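Local coordinates for L-arabinose ABC transporter, periplasmic L-arabinose-binding protein (Burkholderia thailandensis, PDB 4KZK), which probably captures L-arabinose in the periplasm for uptake by an ABC transporter, and is seen here holding beta-D-galactopyranose, at residues W50-E54 with S121-Q125; V137-S143 with P312-T318. All coordinates share one frame; numbering follows the deposited sequence.

Interaction 1 (W50-E54 with S121-Q125). With GAL (beta-D-galactopyranose), chain B.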
loop_
_atom_site.group_PDB
_atom_site.type_symbol
_atom_site.label_atom_id
_atom_site.label_comp_id
_atom_site.label_asym_id
_atom_site.label_seq_id
_atom_site.Cartn_x
_atom_site.Cartn_y
_atom_site.Cartn_z
ATOM N N TRP A 50 2.143 -1.268 -7.706
ATOM C CA TRP A 50 1.931 -2.414 -6.813
ATOM C C TRP A 50 0.903 -3.387 -7.381
ATOM O O TRP A 50 1.104 -4.606 -7.346
ATOM C CB TRP A 50 1.516 -1.938 -5.407
ATOM C CG TRP A 50 1.147 -3.044 -4.509
ATOM C CD1 TRP A 50 -0.113 -3.412 -4.121
ATOM C CD2 TRP A 50 2.034 -3.970 -3.912
ATOM N NE1 TRP A 50 -0.047 -4.504 -3.304
ATOM C CE2 TRP A 50 1.264 -4.870 -3.158
ATOM C CE3 TRP A 50 3.425 -4.149 -3.956
ATOM C CZ2 TRP A 50 1.836 -5.938 -2.454
ATOM C CZ3 TRP A 50 3.973 -5.193 -3.251
ATOM C CH2 TRP A 50 3.182 -6.052 -2.491
ATOM N N PHE A 51 -0.200 -2.858 -7.906
ATOM C CA PHE A 51 -1.253 -3.720 -8.417
ATOM C C PHE A 51 -0.872 -4.324 -9.750
ATOM O O PHE A 51 -1.245 -5.444 -10.058
ATOM C CB PHE A 51 -2.592 -2.962 -8.452
ATOM C CG PHE A 51 -3.116 -2.677 -7.084
ATOM C CD1 PHE A 51 -3.512 -3.700 -6.265
ATOM C CD2 PHE A 51 -3.146 -1.397 -6.575
ATOM C CE1 PHE A 51 -3.915 -3.440 -4.970
ATOM C CE2 PHE A 51 -3.535 -1.142 -5.279
ATOM C CZ PHE A 51 -3.939 -2.172 -4.488
ATOM N N GLN A 52 -0.098 -3.592 -10.520
ATOM C CA GLN A 52 0.493 -4.162 -11.732
ATOM C C GLN A 52 1.414 -5.336 -11.360
ATOM O O GLN A 52 1.463 -6.368 -12.054
ATOM C CB GLN A 52 1.239 -3.085 -12.546
ATOM C CG GLN A 52 0.324 -1.989 -13.121
ATOM C CD GLN A 52 -0.650 -2.475 -14.189
ATOM O OE1 GLN A 52 -0.454 -3.529 -14.787
ATOM N NE2 GLN A 52 -1.711 -1.704 -14.430
ATOM N N ASP A 53 2.139 -5.209 -10.254
ATOM C CA ASP A 53 3.021 -6.283 -9.807
ATOM C C ASP A 53 2.228 -7.483 -9.321
ATOM O O ASP A 53 2.591 -8.627 -9.624
ATOM C CB ASP A 53 3.957 -5.827 -8.684
ATOM C CG ASP A 53 4.998 -4.823 -9.139
ATOM O OD1 ASP A 53 5.298 -4.721 -10.353
ATOM O OD2 ASP A 53 5.561 -4.145 -8.265
ATOM N N GLU A 54 1.159 -7.243 -8.566
ATOM C CA GLU A 54 0.269 -8.356 -8.189
ATOM C C GLU A 54 -0.210 -9.089 -9.420
ATOM O O GLU A 54 -0.172 -10.331 -9.449
ATOM C CB GLU A 54 -0.928 -7.828 -7.401
ATOM C CG GLU A 54 -0.586 -7.474 -5.972
ATOM C CD GLU A 54 -1.807 -7.060 -5.173
ATOM O OE1 GLU A 54 -2.858 -6.805 -5.769
ATOM O OE2 GLU A 54 -1.697 -6.983 -3.919
ATOM N N SER A 121 -9.910 -11.564 -0.401
ATOM C CA SER A 121 -9.447 -10.166 -0.445
ATOM C C SER A 121 -7.935 -10.093 -0.354
ATOM O O SER A 121 -7.267 -10.976 0.216
ATOM C CB SER A 121 -10.088 -9.334 0.670
ATOM O OG SER A 121 -9.799 -9.896 1.914
ATOM N N VAL A 122 -7.392 -9.032 -0.926
ATOM C CA VAL A 122 -5.956 -8.764 -0.858
ATOM C C VAL A 122 -5.776 -7.280 -0.553
ATOM O O VAL A 122 -6.524 -6.433 -1.065
ATOM C CB VAL A 122 -5.227 -9.242 -2.144
ATOM C CG1 VAL A 122 -5.647 -8.455 -3.367
ATOM C CG2 VAL A 122 -3.723 -9.239 -1.949
ATOM N N ASP A 123 -4.785 -7.001 0.295
ATOM C CA ASP A 123 -4.346 -5.667 0.720
ATOM C C ASP A 123 -5.292 -5.003 1.692
ATOM O O ASP A 123 -4.916 -4.760 2.819
ATOM C CB ASP A 123 -4.042 -4.767 -0.475
ATOM C CG ASP A 123 -3.115 -5.438 -1.444
ATOM O OD1 ASP A 123 -1.988 -5.798 -1.016
ATOM O OD2 ASP A 123 -3.500 -5.675 -2.600
ATOM N N ASP A 124 -6.520 -4.749 1.254
ATOM C CA ASP A 124 -7.487 -3.978 1.997
ATOM C C ASP A 124 -8.624 -4.898 2.400
ATOM O O ASP A 124 -9.393 -5.352 1.560
ATOM C CB ASP A 124 -8.012 -2.819 1.178
ATOM C CG ASP A 124 -6.928 -1.830 0.731
ATOM O OD1 ASP A 124 -5.745 -2.041 1.077
ATOM O OD2 ASP A 124 -7.289 -0.851 0.032
ATOM N N GLN A 125 -8.741 -5.158 3.701
ATOM C CA GLN A 125 -9.675 -6.164 4.201
ATOM C C GLN A 125 -11.108 -5.663 4.181
ATOM O O GLN A 125 -11.397 -4.564 4.653
ATOM C CB GLN A 125 -9.271 -6.610 5.623
ATOM C CG GLN A 125 -10.013 -7.849 6.101
ATOM C CD GLN A 125 -9.514 -8.342 7.453
ATOM O OE1 GLN A 125 -8.919 -7.576 8.241
ATOM N NE2 GLN A 125 -9.737 -9.618 7.728
HETATM C C1 GAL B . -2.870 -0.947 -0.430
HETATM C C2 GAL B . -2.166 0.227 -1.105
HETATM C C3 GAL B . -1.075 -0.332 -2.028
HETATM C C4 GAL B . -0.160 -1.265 -1.240
HETATM C C5 GAL B . -0.996 -2.362 -0.607
HETATM C C6 GAL B . -0.148 -3.295 0.248
HETATM O O1 GAL B . -3.785 -0.406 0.503
HETATM O O2 GAL B . -3.123 0.949 -1.844
HETATM O O3 GAL B . -0.326 0.722 -2.646
HETATM O O4 GAL B . 0.581 -0.551 -0.281
HETATM O O5 GAL B . -1.937 -1.756 0.268
HETATM O O6 GAL B . -0.949 -4.309 0.834
#

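Interaction 2 (V137-S143 with P312-T318)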
loop_
_atom_site.group_PDB
_atom_site.type_symbol
_atom_site.label_atom_id
_atom_site.label_comp_id
_atom_site.label_asym_id
_atom_site.label_seq_id
_atom_site.Cartn_x
_atom_site.Cartn_y
_atom_site.Cartn_z
ATOM N N VAL A 137 -14.123 -14.307 4.709
ATOM C CA VAL A 137 -13.340 -13.944 3.533
ATOM C C VAL A 137 -11.861 -14.059 3.864
ATOM O O VAL A 137 -11.350 -13.311 4.702
ATOM C CB VAL A 137 -13.660 -12.526 3.036
ATOM C CG1 VAL A 137 -12.785 -12.179 1.840
ATOM C CG2 VAL A 137 -15.136 -12.408 2.658
ATOM N N PRO A 138 -11.178 -15.016 3.235
ATOM C CA PRO A 138 -9.740 -15.120 3.488
ATOM C C PRO A 138 -9.054 -13.880 2.950
ATOM O O PRO A 138 -9.439 -13.380 1.891
ATOM C CB PRO A 138 -9.329 -16.355 2.687
ATOM C CG PRO A 138 -10.370 -16.450 1.623
ATOM C CD PRO A 138 -11.634 -16.029 2.270
ATOM N N HIS A 139 -8.067 -13.406 3.700
ATOM C CA HIS A 139 -7.410 -12.136 3.419
ATOM C C HIS A 139 -5.894 -12.257 3.459
ATOM O O HIS A 139 -5.346 -12.974 4.288
ATOM C CB HIS A 139 -7.851 -11.103 4.442
ATOM C CG HIS A 139 -7.236 -9.764 4.217
ATOM N ND1 HIS A 139 -7.573 -8.965 3.143
ATOM C CD2 HIS A 139 -6.285 -9.090 4.905
ATOM C CE1 HIS A 139 -6.834 -7.873 3.167
ATOM N NE2 HIS A 139 -6.065 -7.913 4.233
ATOM N N MET A 140 -5.221 -11.548 2.571
ATOM C CA MET A 140 -3.782 -11.364 2.678
ATOM C C MET A 140 -3.472 -9.894 2.603
ATOM O O MET A 140 -3.929 -9.217 1.675
ATOM C CB MET A 140 -3.023 -12.097 1.583
ATOM C CG MET A 140 -1.518 -11.984 1.757
ATOM S SD MET A 140 -0.495 -12.757 0.485
ATOM C CE MET A 140 -0.926 -14.485 0.692
ATOM N N GLY A 141 -2.747 -9.388 3.597
ATOM C CA GLY A 141 -2.288 -8.002 3.578
ATOM C C GLY A 141 -0.948 -7.908 4.242
ATOM O O GLY A 141 -0.320 -8.935 4.513
ATOM N N ILE A 142 -0.513 -6.683 4.516
ATOM C CA ILE A 142 0.769 -6.479 5.152
ATOM C C ILE A 142 0.590 -6.344 6.663
ATOM O O ILE A 142 -0.484 -5.962 7.136
ATOM C CB ILE A 142 1.532 -5.265 4.571
ATOM C CG1 ILE A 142 0.920 -3.910 4.970
ATOM C CG2 ILE A 142 1.622 -5.393 3.069
ATOM C CD1 ILE A 142 1.741 -2.729 4.522
ATOM N N SER A 143 1.651 -6.638 7.413
ATOM C CA SER A 143 1.661 -6.391 8.861
ATOM C C SER A 143 1.863 -4.900 9.103
ATOM O O SER A 143 2.971 -4.421 9.324
ATOM C CB SER A 143 2.747 -7.232 9.559
ATOM O OG SER A 143 2.491 -7.238 10.972
ATOM N N PRO A 312 -8.748 -21.974 2.642
ATOM C CA PRO A 312 -7.677 -20.985 2.517
ATOM C C PRO A 312 -7.244 -20.438 3.871
ATOM O O PRO A 312 -8.036 -20.423 4.828
ATOM C CB PRO A 312 -8.325 -19.875 1.691
ATOM C CG PRO A 312 -9.773 -19.982 2.044
ATOM C CD PRO A 312 -10.043 -21.437 2.180
ATOM N N PRO A 313 -5.977 -20.013 3.971
ATOM C CA PRO A 313 -5.581 -19.311 5.170
ATOM C C PRO A 313 -6.511 -18.122 5.370
ATOM O O PRO A 313 -6.690 -17.312 4.448
ATOM C CB PRO A 313 -4.145 -18.854 4.867
ATOM C CG PRO A 313 -3.666 -19.734 3.763
ATOM C CD PRO A 313 -4.899 -20.079 2.972
ATOM N N PRO A 314 -7.135 -18.004 6.543
ATOM C CA PRO A 314 -8.063 -16.881 6.738
ATOM C C PRO A 314 -7.371 -15.521 6.803
ATOM O O PRO A 314 -7.967 -14.520 6.420
ATOM C CB PRO A 314 -8.761 -17.207 8.068
ATOM C CG PRO A 314 -7.925 -18.253 8.711
ATOM C CD PRO A 314 -7.262 -19.015 7.607
ATOM N N LEU A 315 -6.135 -15.479 7.264
ATOM C CA LEU A 315 -5.421 -14.211 7.362
ATOM C C LEU A 315 -3.915 -14.440 7.309
ATOM O O LEU A 315 -3.349 -15.219 8.106
ATOM C CB LEU A 315 -5.806 -13.470 8.639
ATOM C CG LEU A 315 -5.190 -12.084 8.886
ATOM C CD1 LEU A 315 -5.559 -11.108 7.783
ATOM C CD2 LEU A 315 -5.663 -11.559 10.236
ATOM N N VAL A 316 -3.282 -13.790 6.348
ATOM C CA VAL A 316 -1.840 -13.815 6.190
ATOM C C VAL A 316 -1.384 -12.371 6.143
ATOM O O VAL A 316 -1.857 -11.595 5.326
ATOM C CB VAL A 316 -1.411 -14.533 4.905
ATOM C CG1 VAL A 316 0.103 -14.417 4.694
ATOM C CG2 VAL A 316 -1.847 -15.988 4.951
ATOM N N LEU A 317 -0.447 -12.028 7.010
ATOM C CA LEU A 317 0.080 -10.678 7.098
ATOM C C LEU A 317 1.560 -10.723 6.799
ATOM O O LEU A 317 2.347 -11.319 7.538
ATOM C CB LEU A 317 -0.149 -10.106 8.484
ATOM C CG LEU A 317 -1.610 -9.878 8.836
ATOM C CD1 LEU A 317 -1.663 -9.319 10.249
ATOM C CD2 LEU A 317 -2.329 -8.976 7.833
ATOM N N THR A 318 1.923 -10.099 5.683
ATOM C CA THR A 318 3.268 -10.193 5.115
ATOM C C THR A 318 4.212 -9.094 5.603
ATOM O O THR A 318 3.805 -8.107 6.199
ATOM C CB THR A 318 3.194 -10.136 3.591
ATOM O OG1 THR A 318 2.740 -8.837 3.175
ATOM C CG2 THR A 318 2.279 -11.254 3.035
HETATM O O HOH W 1 -5.115 -15.621 3.110
#

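Interaction 1 (W50-E54 with S121-Q125)
Helix 49-65 presents Trp50, Phe51 and Glu54 to segment 121-125, on strand 118-122 and the loop that follows, with the backbones well apart, Phe51 CA and Asp123 CA being 9.8 Å from each other, so that side chains alone bridge the gap. Asp123 is the hub. With phi 74° it is the central residue of a classic gamma turn, closed by a weak bond from Asp124 N to Val122 O; its CB points toward the helix, and CG lies anti to the carbonyl carbon (chi1 -51°). OD1 of Asp123 receives NE1 of Trp50 at 3.3 Å, the N-H arriving from above the carboxylate plane. The same OD1 accepts the sugar hydroxyl O6 at 2.6 Å and a bond from His294, a threefold grip that fixes the rotation of the group. Asp123 OD2 lies near the ring plane of Phe51, 3.3 Å from CE1, where the slightly positive ring edge suits an oxygen. From the opposite direction Glu54 brings a carboxylate turned only 14° from that of Asp123; OE2 of Glu54 is 2.6 Å from OD2 of Asp123, and so short a distance suggests that one acid holds a proton. Trp50 lays one face on the sugar, with CD1 3.6 Å from GAL C4, while Asp124 OD1 takes the O1 hydroxyl. An aromatic platform with acids for the hydroxyls is characteristic of the sugar cleft in periplasmic binding proteins.

Interaction 2 (V137-S143 with P312-T318)
Met140 and Val316 lie side by side on neighbouring parallel strands, 139-142 and 315-318, pointing to the same face of the sheet. The backbones are laced in the alternating parallel pattern: His139 and Gly141 each donate to and accept from segment 312-318, His139 N reaching Pro314 O just before the strand, and Ser143 N adds a last bond to Thr318 O. Met140 shows how a long, flexible, apolar chain fills such a seam. Its CB passes 4.0 Å from Val316 O, and its CG comes within 3.6 Å of that same oxygen. SD comes 4.1 Å from CG2 of Thr318, the two side chains crossing at about a right angle. The chain is extended up to the sulfur and then bends (chi3 -64°), which turns CE back to CG1 of Val316, 4.1 Å away. On the other face His139 and Leu315 run alongside each other; Leu315 CD1 sits in the plane of the imidazole at its edge, 3.6 Å from CD2, while ND1 bonds to Ser121. Gly141, having no side chain, lets the His139 ring lean along the strand beside it. At the strand entry Pro138 CG meets Pro312 CG at 3.6 Å, two rigid rings that suit a place before the regular pairing begins. A water donates to both His139 O and Pro313 O, bridging the two segments and giving His139 O a second donor beside Val316 N. Strand 118-122 flanks 139-142 on its far side, and helix 291-308 covers the Met140 face, where His294 bonds to Thr318 OG1.

Strands 118-122 and 139-142 are adjacent in one sheet, so interactions 1 and 2 share a border: Asp123 N probably bonds to Met140 O, which ties the turn of the binding loop to the strand beside it. Interaction 1 is wholly buried and built from side chains, a small interface of carboxylates and aromatic rings beside the sugar. Interaction 2 buries far more surface through regular backbone bonding and apolar packing, and reaches the exterior at Leu315 and Leu317. The two approach the ligand differently, interaction 1 through Trp50, Asp123 and Asp124, and interaction 2 through Ile142 at its end. Helix 291-308 is common to both, its His294 turning ND1 to interaction 1 and NE2 to interaction 2.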